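Local coordinates for calcium-regulated actin-bundling protein (Dictyostelium discoideum, PDB 4X3N), which binds and bundles actin filaments under the control of calcium, and may help shape and reorganise filopodia and pseudopodia as the cell moves, at residues L241-Y255 with I276-Y290. Sequence-based numbering, arbitrary orientation.
Sequences LISAEAAVRTASKKY and IWWMNRDLEEKKKRY
Leu283 of 276-290 pushes as a knob into the hole formed by Leu241, Ala244, Glu245 and Val248, at the heart of an antiparallel helix pair whose axes approach to 10.1 Å. Its side chain leaves trans to the backbone N (chi1 -180°), which places CD1 4.0 Å from Ala244 CB and CD2 beside Val248 CG1. Val248 CG2 meets Met279 CB, and the bent Met279 chain brings CE to Ala251 CB while also touching Ala186 and Leu190 of helix 181-211, which joins the pair in a helical bundle. At one end Leu241 CD2 lies 3.9 Å from Lys286 CB; at the other Ile276 CD1 rests against Ala251 O. On the polar edge, Lys287 NZ forms a salt bridge to Glu245 OE1 (2.9 Å) from above the carboxylate plane, and Arg249 NH1 makes a second to Glu245 OE2, completing a three-residue network. Replacing Glu245 by alanine is likely to leave both cations without their common carboxylate and Leu283 CD2 without the CG against it. Further along, Asn280 ND2 donates near its amide plane to Ile276 O and to Ser252 OG (3.0 Å, N-H...O 160°). Ser252 OG in turn donates to Val248 O at 2.6 Å, a carbonyl that also accepts the backbone hydrogen bond from Ser252 N.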
loop_
_atom_site.group_PDB
_atom_site.type_symbol
_atom_site.label_atom_id
_atom_site.label_comp_id
_atom_site.label_asym_id
_atom_site.label_seq_id
_atom_site.Cartn_x
_atom_site.Cartn_y
_atom_site.Cartn_z
ATOM N N LEU A 241 5.364 25.730 26.102
ATOM C CA LEU A 241 5.171 26.932 25.236
ATOM C C LEU A 241 6.245 28.012 25.493
ATOM O O LEU A 241 6.666 28.721 24.574
ATOM C CB LEU A 241 3.795 27.572 25.469
ATOM C CG LEU A 241 2.578 26.902 24.857
ATOM C CD1 LEU A 241 1.268 27.485 25.407
ATOM C CD2 LEU A 241 2.648 27.020 23.329
ATOM N N ILE A 242 6.710 28.101 26.736
ATOM C CA ILE A 242 7.729 29.079 27.102
ATOM C C ILE A 242 9.040 28.588 26.547
ATOM O O ILE A 242 9.790 29.358 25.957
ATOM C CB ILE A 242 7.777 29.274 28.631
ATOM C CG1 ILE A 242 6.457 29.883 29.084
ATOM C CG2 ILE A 242 8.963 30.144 29.028
ATOM C CD1 ILE A 242 6.340 30.044 30.587
ATOM N N SER A 243 9.307 27.290 26.677
ATOM C CA SER A 243 10.555 26.793 26.160
ATOM C C SER A 243 10.612 27.026 24.696
ATOM O O SER A 243 11.676 27.351 24.180
ATOM C CB SER A 243 10.750 25.329 26.384
ATOM O OG SER A 243 10.472 25.110 27.736
ATOM N N ALA A 244 9.511 26.716 24.017
ATOM C CA ALA A 244 9.500 26.856 22.526
ATOM C C ALA A 244 9.833 28.269 22.162
ATOM O O ALA A 244 10.610 28.533 21.236
ATOM C CB ALA A 244 8.145 26.516 21.938
ATOM N N GLU A 245 9.169 29.184 22.857
ATOM C CA GLU A 245 9.294 30.595 22.554
ATOM C C GLU A 245 10.697 31.096 22.726
ATOM O O GLU A 245 11.214 31.870 21.902
ATOM C CB GLU A 245 8.329 31.432 23.419
ATOM C CG GLU A 245 8.503 32.920 23.134
ATOM C CD GLU A 245 7.292 33.780 23.520
ATOM O OE1 GLU A 245 6.278 33.294 24.022
ATOM O OE2 GLU A 245 7.351 34.987 23.335
ATOM N N ALA A 246 11.343 30.647 23.793
ATOM C CA ALA A 246 12.733 31.006 24.038
ATOM C C ALA A 246 13.616 30.419 22.978
ATOM O O ALA A 246 14.586 31.026 22.522
ATOM C CB ALA A 246 13.197 30.539 25.428
ATOM N N ALA A 247 13.348 29.207 22.590
ATOM C CA ALA A 247 14.217 28.613 21.622
ATOM C C ALA A 247 14.003 29.319 20.250
ATOM O O ALA A 247 14.957 29.576 19.506
ATOM C CB ALA A 247 13.911 27.142 21.501
ATOM N N VAL A 248 12.758 29.584 19.909
ATOM C CA VAL A 248 12.453 30.290 18.609
ATOM C C VAL A 248 13.161 31.648 18.552
ATOM O O VAL A 248 13.875 31.946 17.578
ATOM C CB VAL A 248 10.943 30.420 18.410
ATOM C CG1 VAL A 248 10.595 31.425 17.337
ATOM C CG2 VAL A 248 10.395 29.048 18.019
ATOM N N ARG A 249 13.015 32.430 19.628
ATOM C CA ARG A 249 13.759 33.697 19.796
ATOM C C ARG A 249 15.260 33.569 19.576
ATOM O O ARG A 249 15.824 34.309 18.772
ATOM C CB ARG A 249 13.523 34.294 21.190
ATOM C CG ARG A 249 12.182 35.013 21.286
ATOM C CD ARG A 249 12.246 36.397 21.956
ATOM N NE ARG A 249 12.066 36.314 23.416
ATOM C CZ ARG A 249 10.911 36.049 24.050
ATOM N NH1 ARG A 249 9.801 35.830 23.368
ATOM N NH2 ARG A 249 10.866 35.992 25.385
ATOM N N THR A 250 15.928 32.666 20.295
ATOM C CA THR A 250 17.371 32.623 20.114
ATOM C C THR A 250 17.725 32.214 18.712
ATOM O O THR A 250 18.635 32.793 18.118
ATOM C CB THR A 250 18.241 31.881 21.207
ATOM O OG1 THR A 250 18.772 30.658 20.716
ATOM C CG2 THR A 250 17.562 31.681 22.492
ATOM N N ALA A 251 17.002 31.270 18.125
ATOM C CA ALA A 251 17.187 30.962 16.691
ATOM C C ALA A 251 16.923 32.163 15.784
ATOM O O ALA A 251 17.664 32.414 14.856
ATOM C CB ALA A 251 16.264 29.834 16.263
ATOM N N SER A 252 15.873 32.904 16.049
ATOM C CA SER A 252 15.495 34.019 15.167
ATOM C C SER A 252 16.559 35.155 15.267
ATOM O O SER A 252 17.094 35.631 14.265
ATOM C CB SER A 252 14.095 34.502 15.561
ATOM O OG SER A 252 13.129 33.411 15.511
ATOM N N LYS A 253 16.910 35.545 16.492
ATOM C CA LYS A 253 17.997 36.505 16.703
ATOM C C LYS A 253 19.246 36.113 15.968
ATOM O O LYS A 253 19.928 36.963 15.418
ATOM C CB LYS A 253 18.344 36.685 18.195
ATOM C CG LYS A 253 18.017 38.053 18.813
ATOM C CD LYS A 253 16.611 38.580 18.476
ATOM C CE LYS A 253 15.817 39.058 19.696
ATOM N NZ LYS A 253 15.002 37.965 20.333
ATOM N N LYS A 254 19.592 34.840 15.994
ATOM C CA LYS A 254 20.821 34.440 15.375
ATOM C C LYS A 254 20.746 34.425 13.878
ATOM O O LYS A 254 21.738 34.706 13.267
ATOM C CB LYS A 254 21.314 33.098 15.866
ATOM C CG LYS A 254 22.652 32.751 15.276
ATOM C CD LYS A 254 23.472 31.908 16.226
ATOM C CE LYS A 254 24.658 31.301 15.490
ATOM N NZ LYS A 254 25.566 30.676 16.475
ATOM N N TYR A 255 19.602 34.092 13.274
ATOM C CA TYR A 255 19.549 33.868 11.806
ATOM C C TYR A 255 18.514 34.655 11.025
ATOM O O TYR A 255 18.449 34.514 9.831
ATOM C CB TYR A 255 19.255 32.405 11.522
ATOM C CG TYR A 255 20.338 31.508 11.932
ATOM C CD1 TYR A 255 21.505 31.446 11.207
ATOM C CD2 TYR A 255 20.189 30.680 13.033
ATOM C CE1 TYR A 255 22.505 30.589 11.566
ATOM C CE2 TYR A 255 21.185 29.838 13.404
ATOM C CZ TYR A 255 22.342 29.791 12.674
ATOM O OH TYR A 255 23.352 28.943 13.081
ATOM N N ILE A 276 12.695 30.358 9.913
ATOM C CA ILE A 276 12.458 31.361 10.937
ATOM C C ILE A 276 11.038 31.790 10.850
ATOM O O ILE A 276 10.333 31.761 11.837
ATOM C CB ILE A 276 13.470 32.547 10.879
ATOM C CG1 ILE A 276 14.908 32.099 11.142
ATOM C CG2 ILE A 276 13.043 33.642 11.836
ATOM C CD1 ILE A 276 15.112 31.318 12.428
ATOM N N TRP A 277 10.549 32.106 9.651
ATOM C CA TRP A 277 9.155 32.502 9.510
ATOM C C TRP A 277 8.190 31.376 10.004
ATOM O O TRP A 277 7.191 31.630 10.678
ATOM C CB TRP A 277 8.857 32.860 8.029
ATOM C CG TRP A 277 7.404 33.305 7.789
ATOM C CD1 TRP A 277 6.926 34.608 7.743
ATOM C CD2 TRP A 277 6.264 32.468 7.574
ATOM N NE1 TRP A 277 5.575 34.610 7.507
ATOM C CE2 TRP A 277 5.138 33.317 7.422
ATOM C CE3 TRP A 277 6.074 31.083 7.523
ATOM C CZ2 TRP A 277 3.845 32.817 7.225
ATOM C CZ3 TRP A 277 4.798 30.588 7.311
ATOM C CH2 TRP A 277 3.695 31.459 7.165
ATOM N N TRP A 278 8.478 30.121 9.642
ATOM C CA TRP A 278 7.520 29.024 9.935
ATOM C C TRP A 278 7.412 28.816 11.425
ATOM O O TRP A 278 6.341 28.693 11.991
ATOM C CB TRP A 278 8.012 27.722 9.283
ATOM C CG TRP A 278 7.026 26.613 9.346
ATOM C CD1 TRP A 278 6.858 25.698 10.384
ATOM C CD2 TRP A 278 6.067 26.255 8.352
ATOM N NE1 TRP A 278 5.913 24.811 10.060
ATOM C CE2 TRP A 278 5.391 25.124 8.825
ATOM C CE3 TRP A 278 5.734 26.757 7.086
ATOM C CZ2 TRP A 278 4.359 24.513 8.096
ATOM C CZ3 TRP A 278 4.715 26.134 6.355
ATOM C CH2 TRP A 278 4.067 25.025 6.844
ATOM N N MET A 279 8.562 28.780 12.064
ATOM C CA MET A 279 8.566 28.537 13.505
ATOM C C MET A 279 7.871 29.626 14.270
ATOM O O MET A 279 7.132 29.365 15.187
ATOM C CB MET A 279 10.007 28.372 13.991
ATOM C CG MET A 279 10.576 27.028 13.596
ATOM S SD MET A 279 12.148 26.666 14.400
ATOM C CE MET A 279 13.074 28.225 14.135
ATOM N N ASN A 280 8.065 30.870 13.866
ATOM C CA ASN A 280 7.313 32.000 14.488
ATOM C C ASN A 280 5.863 31.916 14.219
ATOM O O ASN A 280 5.057 32.063 15.103
ATOM C CB ASN A 280 7.904 33.349 14.065
ATOM C CG ASN A 280 9.178 33.709 14.867
ATOM O OD1 ASN A 280 9.086 34.227 15.951
ATOM N ND2 ASN A 280 10.342 33.398 14.345
ATOM N N ARG A 281 5.488 31.680 12.975
ATOM C CA ARG A 281 4.080 31.436 12.698
ATOM C C ARG A 281 3.422 30.355 13.539
ATOM O O ARG A 281 2.271 30.475 14.002
ATOM C CB ARG A 281 3.933 31.049 11.223
ATOM C CG ARG A 281 2.507 30.972 10.751
ATOM C CD ARG A 281 1.866 32.355 10.789
ATOM N NE ARG A 281 0.500 32.289 10.306
ATOM C CZ ARG A 281 -0.537 31.818 11.009
ATOM N NH1 ARG A 281 -0.375 31.373 12.245
ATOM N NH2 ARG A 281 -1.765 31.777 10.450
ATOM N N ASP A 282 4.147 29.268 13.702
ATOM C CA ASP A 282 3.611 28.088 14.369
ATOM C C ASP A 282 3.484 28.347 15.876
ATOM O O ASP A 282 2.451 28.072 16.499
ATOM C CB ASP A 282 4.552 26.958 14.048
ATOM C CG ASP A 282 3.977 25.630 14.375
ATOM O OD1 ASP A 282 2.881 25.361 13.852
ATOM O OD2 ASP A 282 4.633 24.850 15.095
ATOM N N LEU A 283 4.530 28.939 16.445
ATOM C CA LEU A 283 4.493 29.435 17.825
ATOM C C LEU A 283 3.329 30.340 18.035
ATOM O O LEU A 283 2.598 30.188 18.990
ATOM C CB LEU A 283 5.729 30.221 18.151
ATOM C CG LEU A 283 5.834 30.801 19.556
ATOM C CD1 LEU A 283 6.007 29.677 20.602
ATOM C CD2 LEU A 283 7.012 31.799 19.582
ATOM N N GLU A 284 3.159 31.294 17.131
ATOM C CA GLU A 284 2.016 32.213 17.214
ATOM C C GLU A 284 0.677 31.452 17.306
ATOM O O GLU A 284 -0.132 31.703 18.199
ATOM C CB GLU A 284 2.096 33.140 15.981
ATOM C CG GLU A 284 0.925 34.077 15.723
ATOM C CD GLU A 284 0.986 34.744 14.310
ATOM O OE1 GLU A 284 -0.079 35.083 13.767
ATOM O OE2 GLU A 284 2.079 34.933 13.718
ATOM N N GLU A 285 0.458 30.516 16.385
ATOM C CA GLU A 285 -0.744 29.671 16.344
ATOM C C GLU A 285 -0.920 28.921 17.663
ATOM O O GLU A 285 -1.975 28.947 18.317
ATOM C CB GLU A 285 -0.618 28.656 15.184
ATOM C CG GLU A 285 -1.912 27.968 14.752
ATOM C CD GLU A 285 -2.924 28.950 14.238
ATOM O OE1 GLU A 285 -2.493 30.031 13.795
ATOM O OE2 GLU A 285 -4.140 28.660 14.299
ATOM N N LYS A 286 0.159 28.312 18.102
ATOM C CA LYS A 286 0.090 27.571 19.338
ATOM C C LYS A 286 -0.314 28.446 20.487
ATOM O O LYS A 286 -1.144 28.013 21.308
ATOM C CB LYS A 286 1.409 26.825 19.599
ATOM C CG LYS A 286 1.544 25.550 18.754
ATOM C CD LYS A 286 2.986 25.245 18.431
ATOM C CE LYS A 286 3.211 23.729 18.209
ATOM N NZ LYS A 286 2.611 23.152 16.970
ATOM N N LYS A 287 0.276 29.643 20.599
ATOM C CA LYS A 287 0.039 30.504 21.804
ATOM C C LYS A 287 -1.380 30.966 21.823
ATOM O O LYS A 287 -2.047 30.991 22.850
ATOM C CB LYS A 287 0.963 31.726 21.817
ATOM C CG LYS A 287 2.344 31.375 22.271
ATOM C CD LYS A 287 3.352 32.500 22.076
ATOM C CE LYS A 287 3.184 33.624 23.085
ATOM N NZ LYS A 287 4.159 34.717 22.747
ATOM N N LYS A 288 -1.849 31.314 20.643
ATOM C CA LYS A 288 -3.229 31.752 20.461
ATOM C C LYS A 288 -4.175 30.688 21.021
ATOM O O LYS A 288 -5.080 31.013 21.787
ATOM C CB LYS A 288 -3.394 32.078 18.984
ATOM C CG LYS A 288 -4.711 31.946 18.252
ATOM C CD LYS A 288 -4.599 32.898 17.048
ATOM C CE LYS A 288 -5.100 32.309 15.744
ATOM N NZ LYS A 288 -6.558 32.589 15.631
ATOM N N ARG A 289 -3.902 29.422 20.727
ATOM C CA ARG A 289 -4.841 28.327 21.001
ATOM C C ARG A 289 -4.670 27.751 22.415
ATOM O O ARG A 289 -5.624 27.389 23.039
ATOM C CB ARG A 289 -4.705 27.300 19.858
ATOM C CG ARG A 289 -5.367 25.942 20.041
ATOM C CD ARG A 289 -6.713 25.833 19.344
ATOM N NE ARG A 289 -7.331 24.500 19.520
ATOM C CZ ARG A 289 -7.945 24.047 20.628
ATOM N NH1 ARG A 289 -8.056 24.809 21.722
ATOM N NH2 ARG A 289 -8.471 22.809 20.641
ATOM N N TYR A 290 -3.455 27.683 22.924
ATOM C CA TYR A 290 -3.190 27.014 24.197
ATOM C C TYR A 290 -2.505 27.863 25.259
ATOM O O TYR A 290 -2.308 27.378 26.384
ATOM C CB TYR A 290 -2.354 25.763 23.916
ATOM C CG TYR A 290 -3.144 24.686 23.222
ATOM C CD1 TYR A 290 -4.125 23.983 23.894
ATOM C CD2 TYR A 290 -2.914 24.356 21.915
ATOM C CE1 TYR A 290 -4.847 23.006 23.284
ATOM C CE2 TYR A 290 -3.649 23.384 21.278
ATOM C CZ TYR A 290 -4.600 22.687 21.970
ATOM O OH TYR A 290 -5.345 21.682 21.389
#